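Local structure of purine nucleoside phosphorylase (Thermus thermophilus, 1ODK) at residues Gly108-Asp113 / Arg168-Tyr173; Arg117-Gly122 / Leu185-Arg190; Lys31-Asn36 / Gly220-Val225. The protein probably catalyses the phosphate-dependent cleavage of purine nucleosides, releasing the free base and a ribose 1-phosphate, within a six-chain assembly. All blocks are in the same frame, centred on the assembly; numbering follows the deposited sequence.

Following the chain from the N terminus, 31-36 comes first, at the end of helix 23-33, and waits 183 residues for its partner 220-225 on the last helix, 214-233; contact 3 thus closes a loop that encloses the other two. Within it, strand 108-112 and helix 114-120 follow each other directly, and their partners come in the same order, on helix 164-171 and then helix 182-192, so that contacts 1 and 2 cross. These two also touch in space, Ala109 and Gly108 lying against Phe186, and both border the second subunit. Contact 3 lies on the opposite side of the chain's centre, its own centre about 29 Å from each of theirs.

Contact 1: Gly108-Asp113 / Arg168-Tyr173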
loop_
_atom_site.group_PDB
_atom_site.type_symbol
_atom_site.label_atom_id
_atom_site.label_comp_id
_atom_site.label_asym_id
_atom_site.label_seq_id
_atom_site.Cartn_x
_atom_site.Cartn_y
_atom_site.Cartn_z
ATOM N N GLY B 108 21.066 10.232 -6.758
ATOM C CA GLY B 108 20.048 9.710 -5.866
ATOM C C GLY B 108 19.731 8.285 -6.278
ATOM O O GLY B 108 20.187 7.827 -7.324
ATOM N N ALA B 109 18.953 7.579 -5.464
ATOM C CA ALA B 109 18.597 6.203 -5.787
ATOM C C ALA B 109 17.123 5.920 -5.518
ATOM O O ALA B 109 16.663 6.048 -4.388
ATOM C CB ALA B 109 19.463 5.239 -4.985
ATOM N N VAL B 110 16.384 5.554 -6.560
ATOM C CA VAL B 110 14.968 5.227 -6.397
ATOM C C VAL B 110 14.943 3.975 -5.524
ATOM O O VAL B 110 15.556 2.966 -5.863
ATOM C CB VAL B 110 14.295 4.949 -7.761
ATOM C CG1 VAL B 110 12.871 4.447 -7.562
ATOM C CG2 VAL B 110 14.280 6.227 -8.589
ATOM N N PRO B 111 14.247 4.032 -4.378
ATOM C CA PRO B 111 14.192 2.871 -3.487
ATOM C C PRO B 111 13.168 1.796 -3.848
ATOM O O PRO B 111 12.046 1.802 -3.342
ATOM C CB PRO B 111 13.922 3.505 -2.132
ATOM C CG PRO B 111 12.975 4.616 -2.488
ATOM C CD PRO B 111 13.550 5.192 -3.784
ATOM N N LEU B 112 13.565 0.869 -4.715
ATOM C CA LEU B 112 12.680 -0.222 -5.116
ATOM C C LEU B 112 12.993 -1.467 -4.287
ATOM O O LEU B 112 12.585 -2.576 -4.634
ATOM C CB LEU B 112 12.874 -0.547 -6.600
ATOM C CG LEU B 112 12.620 0.579 -7.604
ATOM C CD1 LEU B 112 12.796 0.034 -9.015
ATOM C CD2 LEU B 112 11.216 1.138 -7.416
ATOM N N ASP B 113 13.707 -1.266 -3.182
ATOM C CA ASP B 113 14.124 -2.361 -2.307
ATOM C C ASP B 113 13.368 -2.425 -0.977
ATOM O O ASP B 113 12.864 -1.414 -0.481
ATOM C CB ASP B 113 15.616 -2.223 -2.012
ATOM C CG ASP B 113 15.910 -1.057 -1.099
ATOM O OD1 ASP B 113 16.430 -1.299 0.009
ATOM O OD2 ASP B 113 15.613 0.096 -1.484
ATOM N N ARG B 168 12.884 0.700 -19.551
ATOM C CA ARG B 168 12.655 1.858 -20.413
ATOM C C ARG B 168 11.622 2.796 -19.805
ATOM O O ARG B 168 11.745 4.016 -19.918
ATOM C CB ARG B 168 12.185 1.424 -21.805
ATOM C CG ARG B 168 13.109 0.448 -22.505
ATOM C CD ARG B 168 12.799 0.382 -23.997
ATOM N NE ARG B 168 13.146 -0.912 -24.578
ATOM C CZ ARG B 168 12.354 -1.979 -24.543
ATOM N NH1 ARG B 168 11.167 -1.905 -23.957
ATOM N NH2 ARG B 168 12.748 -3.119 -25.094
ATOM N N ALA B 169 10.604 2.227 -19.168
ATOM C CA ALA B 169 9.566 3.028 -18.527
ATOM C C ALA B 169 10.183 3.873 -17.414
ATOM O O ALA B 169 9.886 5.064 -17.287
ATOM C CB ALA B 169 8.472 2.126 -17.958
ATOM N N TRP B 170 11.039 3.255 -16.604
ATOM C CA TRP B 170 11.700 3.969 -15.513
ATOM C C TRP B 170 12.640 5.058 -16.030
ATOM O O TRP B 170 12.798 6.101 -15.395
ATOM C CB TRP B 170 12.479 2.991 -14.626
ATOM C CG TRP B 170 11.636 2.379 -13.545
ATOM C CD1 TRP B 170 11.223 1.078 -13.455
ATOM C CD2 TRP B 170 11.077 3.057 -12.415
ATOM N NE1 TRP B 170 10.440 0.907 -12.337
ATOM C CE2 TRP B 170 10.336 2.106 -11.682
ATOM C CE3 TRP B 170 11.129 4.378 -11.952
ATOM C CZ2 TRP B 170 9.650 2.435 -10.509
ATOM C CZ3 TRP B 170 10.444 4.705 -10.782
ATOM C CH2 TRP B 170 9.716 3.736 -10.077
ATOM N N ALA B 171 13.267 4.816 -17.178
ATOM C CA ALA B 171 14.178 5.801 -17.755
ATOM C C ALA B 171 13.422 7.087 -18.086
ATOM O O ALA B 171 13.991 8.177 -18.046
ATOM C CB ALA B 171 14.844 5.246 -19.012
ATOM N N ARG B 172 12.140 6.956 -18.408
ATOM C CA ARG B 172 11.330 8.124 -18.733
ATOM C C ARG B 172 11.121 8.975 -17.488
ATOM O O ARG B 172 10.676 10.118 -17.574
ATOM C CB ARG B 172 9.983 7.701 -19.335
ATOM C CG ARG B 172 10.115 7.078 -20.723
ATOM C CD ARG B 172 8.784 7.047 -21.467
ATOM N NE ARG B 172 7.898 5.980 -21.010
ATOM C CZ ARG B 172 7.986 4.713 -21.407
ATOM N NH1 ARG B 172 8.923 4.349 -22.276
ATOM N NH2 ARG B 172 7.135 3.809 -20.940
ATOM N N TYR B 173 11.461 8.415 -16.328
ATOM C CA TYR B 173 11.338 9.136 -15.067
ATOM C C TYR B 173 12.712 9.534 -14.522
ATOM O O TYR B 173 12.843 9.908 -13.358
ATOM C CB TYR B 173 10.572 8.289 -14.048
ATOM C CG TYR B 173 9.105 8.187 -14.385
ATOM C CD1 TYR B 173 8.173 9.042 -13.799
ATOM C CD2 TYR B 173 8.654 7.280 -15.346
ATOM C CE1 TYR B 173 6.829 9.003 -14.163
ATOM C CE2 TYR B 173 7.310 7.234 -15.722
ATOM C CZ TYR B 173 6.405 8.100 -15.126
ATOM O OH TYR B 173 5.083 8.071 -15.507
#
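Val110 and Leu112, two residues apart on strand 108-112 and both directed toward Trp170, converge on its indole, illustrating how one large side chain can join a strand to a helix: CA of Val110 and CA of Trp170, the nearest pair of alpha carbons, are 9.8 Å apart, and the indole spans most of the separation between the two backbones. Val110 comes first. Its CG1 stands opposite the backbone N (chi1 173°) and approaches the six-membered ring obliquely, 4.0 Å from CZ3 of Trp170. Pro111 then makes the centre of an inverse gamma turn, marked by a weak bond of 3.1 Å from Leu112 N to Val110 O. Leu112 brings both of its methyls to the ring, its side chain sliding past that of Trp170 in the opposite direction. CD2 of Leu112 makes the closest approach, 3.7 Å from CZ2 of Trp170, while CD1 lies 3.9 Å above the indole plane, displaced toward the rim near NE1 and CE2. Asp113 ends the segment at the N-cap position of helix 114-120, its side chain capping a backbone N just beyond. Pro124 of the second subunit touches both Val110 and Trp170, placing the indole close to a subunit boundary. Within the chain, strand 108-112 runs parallel to strand 152-156, bonded through Val153 and Ser155, and strand 175-179 follows next; its Val175 meets both Val110 and Trp170, while Ala109 packs on Ala182 and Phe186 of helix 182-192.

Contact 2: Arg117-Gly122 / Leu185-Arg190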
loop_
_atom_site.group_PDB
_atom_site.type_symbol
_atom_site.label_atom_id
_atom_site.label_comp_id
_atom_site.label_asym_id
_atom_site.label_seq_id
_atom_site.Cartn_x
_atom_site.Cartn_y
_atom_site.Cartn_z
ATOM N N ARG B 117 12.652 0.111 2.825
ATOM C CA ARG B 117 11.240 0.057 3.195
ATOM C C ARG B 117 11.058 -0.366 4.650
ATOM O O ARG B 117 10.249 0.216 5.375
ATOM C CB ARG B 117 10.484 -0.917 2.284
ATOM C CG ARG B 117 8.981 -0.983 2.562
ATOM C CD ARG B 117 8.331 -2.088 1.751
ATOM N NE ARG B 117 6.936 -2.293 2.127
ATOM C CZ ARG B 117 5.958 -1.440 1.849
ATOM N NH1 ARG B 117 6.222 -0.323 1.184
ATOM N NH2 ARG B 117 4.720 -1.702 2.240
ATOM N N GLN B 118 11.809 -1.375 5.080
ATOM C CA GLN B 118 11.707 -1.841 6.460
ATOM C C GLN B 118 12.186 -0.767 7.435
ATOM O O GLN B 118 11.515 -0.487 8.429
ATOM C CB GLN B 118 12.519 -3.128 6.658
ATOM C CG GLN B 118 12.167 -3.876 7.935
ATOM C CD GLN B 118 12.940 -5.172 8.092
ATOM O OE1 GLN B 118 13.188 -5.885 7.117
ATOM N NE2 GLN B 118 13.311 -5.493 9.328
ATOM N N TYR B 119 13.342 -0.165 7.157
ATOM C CA TYR B 119 13.874 0.889 8.022
ATOM C C TYR B 119 12.900 2.069 8.104
ATOM O O TYR B 119 12.720 2.666 9.166
ATOM C CB TYR B 119 15.216 1.411 7.490
ATOM C CG TYR B 119 16.434 0.595 7.869
ATOM C CD1 TYR B 119 17.167 -0.101 6.901
ATOM C CD2 TYR B 119 16.896 0.576 9.186
ATOM C CE1 TYR B 119 18.339 -0.789 7.242
ATOM C CE2 TYR B 119 18.062 -0.107 9.535
ATOM C CZ TYR B 119 18.780 -0.781 8.562
ATOM O OH TYR B 119 19.956 -1.405 8.906
ATOM N N LEU B 120 12.280 2.392 6.972
ATOM C CA LEU B 120 11.343 3.511 6.876
ATOM C C LEU B 120 9.909 3.152 7.248
ATOM O O LEU B 120 9.035 4.022 7.269
ATOM C CB LEU B 120 11.353 4.073 5.452
ATOM C CG LEU B 120 12.619 4.773 4.945
ATOM C CD1 LEU B 120 12.584 4.820 3.425
ATOM C CD2 LEU B 120 12.716 6.185 5.539
ATOM N N GLU B 121 9.670 1.878 7.536
ATOM C CA GLU B 121 8.334 1.417 7.882
ATOM C C GLU B 121 7.361 1.739 6.749
ATOM O O GLU B 121 6.222 2.146 6.990
ATOM C CB GLU B 121 7.863 2.070 9.186
ATOM C CG GLU B 121 8.792 1.801 10.361
ATOM C CD GLU B 121 8.207 2.225 11.700
ATOM O OE1 GLU B 121 7.801 3.398 11.841
ATOM O OE2 GLU B 121 8.161 1.379 12.618
ATOM N N GLY B 122 7.831 1.573 5.513
ATOM C CA GLY B 122 6.996 1.820 4.352
ATOM C C GLY B 122 6.743 3.264 3.948
ATOM O O GLY B 122 6.004 3.516 2.994
ATOM N N LEU B 185 22.496 2.392 1.385
ATOM C CA LEU B 185 23.698 3.101 1.811
ATOM C C LEU B 185 23.348 4.565 2.079
ATOM O O LEU B 185 23.708 5.123 3.117
ATOM C CB LEU B 185 24.766 3.021 0.721
ATOM C CG LEU B 185 26.044 3.839 0.922
ATOM C CD1 LEU B 185 26.835 3.306 2.116
ATOM C CD2 LEU B 185 26.873 3.769 -0.359
ATOM N N PHE B 186 22.637 5.176 1.136
ATOM C CA PHE B 186 22.249 6.580 1.257
ATOM C C PHE B 186 21.390 6.803 2.498
ATOM O O PHE B 186 21.628 7.738 3.262
ATOM C CB PHE B 186 21.494 7.030 -0.005
ATOM C CG PHE B 186 22.364 7.132 -1.239
ATOM C CD1 PHE B 186 21.792 7.316 -2.495
ATOM C CD2 PHE B 186 23.755 7.055 -1.144
ATOM C CE1 PHE B 186 22.587 7.421 -3.640
ATOM C CE2 PHE B 186 24.560 7.158 -2.277
ATOM C CZ PHE B 186 23.974 7.340 -3.528
ATOM N N LEU B 187 20.392 5.945 2.692
ATOM C CA LEU B 187 19.512 6.047 3.852
ATOM C C LEU B 187 20.316 5.936 5.142
ATOM O O LEU B 187 20.182 6.765 6.048
ATOM C CB LEU B 187 18.451 4.939 3.820
ATOM C CG LEU B 187 17.547 4.858 5.057
ATOM C CD1 LEU B 187 16.761 6.153 5.183
ATOM C CD2 LEU B 187 16.604 3.661 4.950
ATOM N N LEU B 188 21.153 4.907 5.229
ATOM C CA LEU B 188 21.955 4.706 6.429
ATOM C C LEU B 188 22.933 5.849 6.661
ATOM O O LEU B 188 23.274 6.155 7.804
ATOM C CB LEU B 188 22.697 3.367 6.352
ATOM C CG LEU B 188 21.761 2.163 6.539
ATOM C CD1 LEU B 188 22.521 0.864 6.313
ATOM C CD2 LEU B 188 21.159 2.196 7.947
ATOM N N GLY B 189 23.388 6.479 5.583
ATOM C CA GLY B 189 24.302 7.598 5.730
ATOM C C GLY B 189 23.630 8.695 6.543
ATOM O O GLY B 189 24.225 9.269 7.464
ATOM N N ARG B 190 22.377 8.990 6.212
ATOM C CA ARG B 190 21.641 10.016 6.942
ATOM C C ARG B 190 21.256 9.551 8.352
ATOM O O ARG B 190 21.416 10.291 9.324
ATOM C CB ARG B 190 20.387 10.430 6.161
ATOM C CG ARG B 190 20.669 11.255 4.898
ATOM C CD ARG B 190 21.499 12.494 5.230
ATOM N NE ARG B 190 21.222 13.622 4.346
ATOM C CZ ARG B 190 21.654 13.731 3.094
ATOM N NH1 ARG B 190 22.402 12.774 2.558
ATOM N NH2 ARG B 190 21.338 14.803 2.374
#
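Tyr119 and Leu120 meet Leu187 and Leu188 in a helix-helix contact, helix 114-120 packing on helix 182-192 within the alpha/beta fold of the phosphorylase superfamily. The pairing shows how adjacent residues can divide the work. Leu188 sends CD2 over one face of the Tyr119 ring, a CH-pi contact with that methyl 4.2 Å from the ring centroid and 25° off the normal; the offset carries it toward the hydroxyl end, 3.9 Å from CZ of Tyr119. The two side chains cross at about a right angle. Leu187 works nearer the backbone, its CD2 lying 3.7 Å from CB of Tyr119. Its other methyl, CD1, meets CD2 of Leu120 at 4.1 Å, the two leucines reaching toward each other tip to tip. CB of Leu187 already points at the neighbouring helix, and a chi1 of 174° extends the fork onward, one methyl to each partner.

All four residues are buried, and the one polar end among their side chains is provided for: Tyr119 OH is hydrogen-bonded to Glu75 OE2 on helix 67-79, whose Ala71, Val74 and Glu75 also pack on Leu188. With an alanine here instead of Tyr119, Leu188 CD2 would probably lose the face it rests on and Glu75 its hydroxyl partner. Farther out, Tyr173 of the second subunit packs on Leu120 and Leu187, and Tyr160 of the third subunit on Tyr119, so the helix pair sits where subunits meet. Just beyond Leu120 a Schellman motif ends the first helix: Glu121 takes a positive phi of 58°, its N bonds to Gln118 O at 3.1 Å, and Gly122 N reaches back to Arg117 O at 2.8 Å.

Contact 3: Lys31-Asn36 / Gly220-Val225; sequences KTFLQN and GVRRMV
Phe33, the last residue of helix 23-33, meets Val225 with a ring face and Arg222 with a ring edge, and the two approaches differ in kind: a methyl over the face on one side, a methylene near the edge on the other, the second at somewhat longer range. The tight side is the face. CG1 of Val225 sits 4.0 Å from the ring centroid and 19° off its normal, a CH-pi contact shifted a little toward the rim, where it comes within 3.8 Å of CE1 of Phe33. A chi1 of 174° swings this methyl beside the carbonyl carbon of Val225, and from there it meets the ring. Val225 itself is buried.

The setting is that of an alpha/beta protein in which the C-terminal helix 214-233 packs on strand 195-205 with one side and on helix 23-33 with another. Met224, the residue before Val225, turns to Ile199 and Ala201 of the strand, whereas Val225 also touches Ile29 and Val221 packs on Arg25 and Trp28, so this part of the helix lies between strand 195-205 and helix 23-33.

The looser side lies at the ring edge. There CG of Arg222 comes near the ring plane, 4.2 Å from CZ of Phe33, and the two side chains cross at about a right angle. What touches is the aliphatic part of the arginine; the chain then bends at chi3 and takes the charged end to polar partners. NH2 is hydrogen-bonded to Tyr146 OH and forms a salt bridge with Glu219 OE1, and NH1 pairs with Glu226 OE2. Phe33 and Arg222 are both partly exposed, and the planes of ring and guanidinium are turned 24° apart.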
loop_
_atom_site.group_PDB
_atom_site.type_symbol
_atom_site.label_atom_id
_atom_site.label_comp_id
_atom_site.label_asym_id
_atom_site.label_seq_id
_atom_site.Cartn_x
_atom_site.Cartn_y
_atom_site.Cartn_z
ATOM N N LYS B 31 45.106 -4.516 -3.657
ATOM C CA LYS B 31 46.426 -4.842 -4.182
ATOM C C LYS B 31 46.921 -3.887 -5.263
ATOM O O LYS B 31 48.119 -3.609 -5.350
ATOM C CB LYS B 31 46.425 -6.277 -4.719
ATOM C CG LYS B 31 46.367 -7.328 -3.619
ATOM C CD LYS B 31 46.194 -8.735 -4.170
ATOM C CE LYS B 31 46.551 -9.777 -3.114
ATOM N NZ LYS B 31 45.857 -9.520 -1.819
ATOM N N THR B 32 46.001 -3.377 -6.075
ATOM C CA THR B 32 46.350 -2.473 -7.166
ATOM C C THR B 32 46.589 -1.014 -6.765
ATOM O O THR B 32 47.511 -0.373 -7.274
ATOM C CB THR B 32 45.257 -2.495 -8.264
ATOM O OG1 THR B 32 45.137 -3.820 -8.792
ATOM C CG2 THR B 32 45.604 -1.542 -9.392
ATOM N N PHE B 33 45.776 -0.497 -5.850
ATOM C CA PHE B 33 45.888 0.902 -5.447
ATOM C C PHE B 33 46.467 1.224 -4.074
ATOM O O PHE B 33 46.950 2.336 -3.854
ATOM C CB PHE B 33 44.513 1.580 -5.531
ATOM C CG PHE B 33 43.933 1.623 -6.914
ATOM C CD1 PHE B 33 43.271 0.517 -7.443
ATOM C CD2 PHE B 33 44.038 2.777 -7.687
ATOM C CE1 PHE B 33 42.720 0.562 -8.721
ATOM C CE2 PHE B 33 43.490 2.832 -8.970
ATOM C CZ PHE B 33 42.829 1.721 -9.487
ATOM N N LEU B 34 46.418 0.277 -3.148
ATOM C CA LEU B 34 46.891 0.552 -1.798
ATOM C C LEU B 34 48.294 0.083 -1.453
ATOM O O LEU B 34 48.783 -0.912 -1.981
ATOM C CB LEU B 34 45.916 -0.047 -0.779
ATOM C CG LEU B 34 44.434 0.315 -0.934
ATOM C CD1 LEU B 34 43.643 -0.351 0.175
ATOM C CD2 LEU B 34 44.252 1.820 -0.885
ATOM N N GLN B 35 48.928 0.823 -0.548
ATOM C CA GLN B 35 50.257 0.487 -0.056
ATOM C C GLN B 35 50.024 -0.254 1.259
ATOM O O GLN B 35 49.115 0.093 2.019
ATOM C CB GLN B 35 51.076 1.758 0.214
ATOM C CG GLN B 35 51.268 2.658 -0.997
ATOM C CD GLN B 35 51.837 1.918 -2.193
ATOM O OE1 GLN B 35 52.886 1.281 -2.101
ATOM N NE2 GLN B 35 51.146 2.001 -3.326
ATOM N N ASN B 36 50.833 -1.276 1.523
ATOM C CA ASN B 36 50.709 -2.056 2.755
ATOM C C ASN B 36 49.291 -2.585 3.009
ATOM O O ASN B 36 48.780 -2.482 4.123
ATOM C CB ASN B 36 51.136 -1.209 3.958
ATOM C CG ASN B 36 52.573 -0.720 3.859
ATOM O OD1 ASN B 36 53.027 0.050 4.703
ATOM N ND2 ASN B 36 53.292 -1.167 2.835
ATOM N N GLY B 220 36.292 0.166 -17.111
ATOM C CA GLY B 220 35.287 1.000 -16.475
ATOM C C GLY B 220 35.459 0.918 -14.971
ATOM O O GLY B 220 35.356 1.916 -14.260
ATOM N N VAL B 221 35.725 -0.287 -14.484
ATOM C CA VAL B 221 35.939 -0.506 -13.059
ATOM C C VAL B 221 37.173 0.256 -12.569
ATOM O O VAL B 221 37.161 0.861 -11.492
ATOM C CB VAL B 221 36.126 -2.007 -12.757
ATOM C CG1 VAL B 221 36.620 -2.197 -11.322
ATOM C CG2 VAL B 221 34.802 -2.746 -12.978
ATOM N N ARG B 222 38.244 0.226 -13.353
ATOM C CA ARG B 222 39.464 0.926 -12.960
ATOM C C ARG B 222 39.215 2.429 -12.851
ATOM O O ARG B 222 39.655 3.070 -11.895
ATOM C CB ARG B 222 40.586 0.675 -13.974
ATOM C CG ARG B 222 41.943 1.236 -13.538
ATOM C CD ARG B 222 42.907 1.328 -14.714
ATOM N NE ARG B 222 42.471 2.319 -15.697
ATOM C CZ ARG B 222 42.454 3.633 -15.484
ATOM N NH1 ARG B 222 42.854 4.128 -14.321
ATOM N NH2 ARG B 222 42.027 4.454 -16.434
ATOM N N ARG B 223 38.507 2.983 -13.831
ATOM C CA ARG B 223 38.207 4.413 -13.848
ATOM C C ARG B 223 37.361 4.817 -12.648
ATOM O O ARG B 223 37.611 5.835 -11.999
ATOM C CB ARG B 223 37.459 4.774 -15.131
ATOM C CG ARG B 223 38.235 4.507 -16.411
ATOM C CD ARG B 223 37.350 4.718 -17.631
ATOM N NE ARG B 223 38.109 4.621 -18.875
ATOM C CZ ARG B 223 37.589 4.809 -20.081
ATOM N NH1 ARG B 223 36.302 5.105 -20.211
ATOM N NH2 ARG B 223 38.357 4.708 -21.159
ATOM N N MET B 224 36.346 4.010 -12.365
ATOM C CA MET B 224 35.450 4.268 -11.249
ATOM C C MET B 224 36.182 4.272 -9.898
ATOM O O MET B 224 35.934 5.132 -9.049
ATOM C CB MET B 224 34.329 3.222 -11.277
ATOM C CG MET B 224 33.778 2.810 -9.942
ATOM S SD MET B 224 32.486 1.596 -10.210
ATOM C CE MET B 224 33.404 0.067 -10.241
ATOM N N VAL B 225 37.085 3.315 -9.702
ATOM C CA VAL B 225 37.844 3.222 -8.454
ATOM C C VAL B 225 38.795 4.409 -8.286
ATOM O O VAL B 225 38.926 4.961 -7.191
ATOM C CB VAL B 225 38.652 1.902 -8.398
ATOM C CG1 VAL B 225 39.552 1.881 -7.162
ATOM C CG2 VAL B 225 37.688 0.713 -8.366
#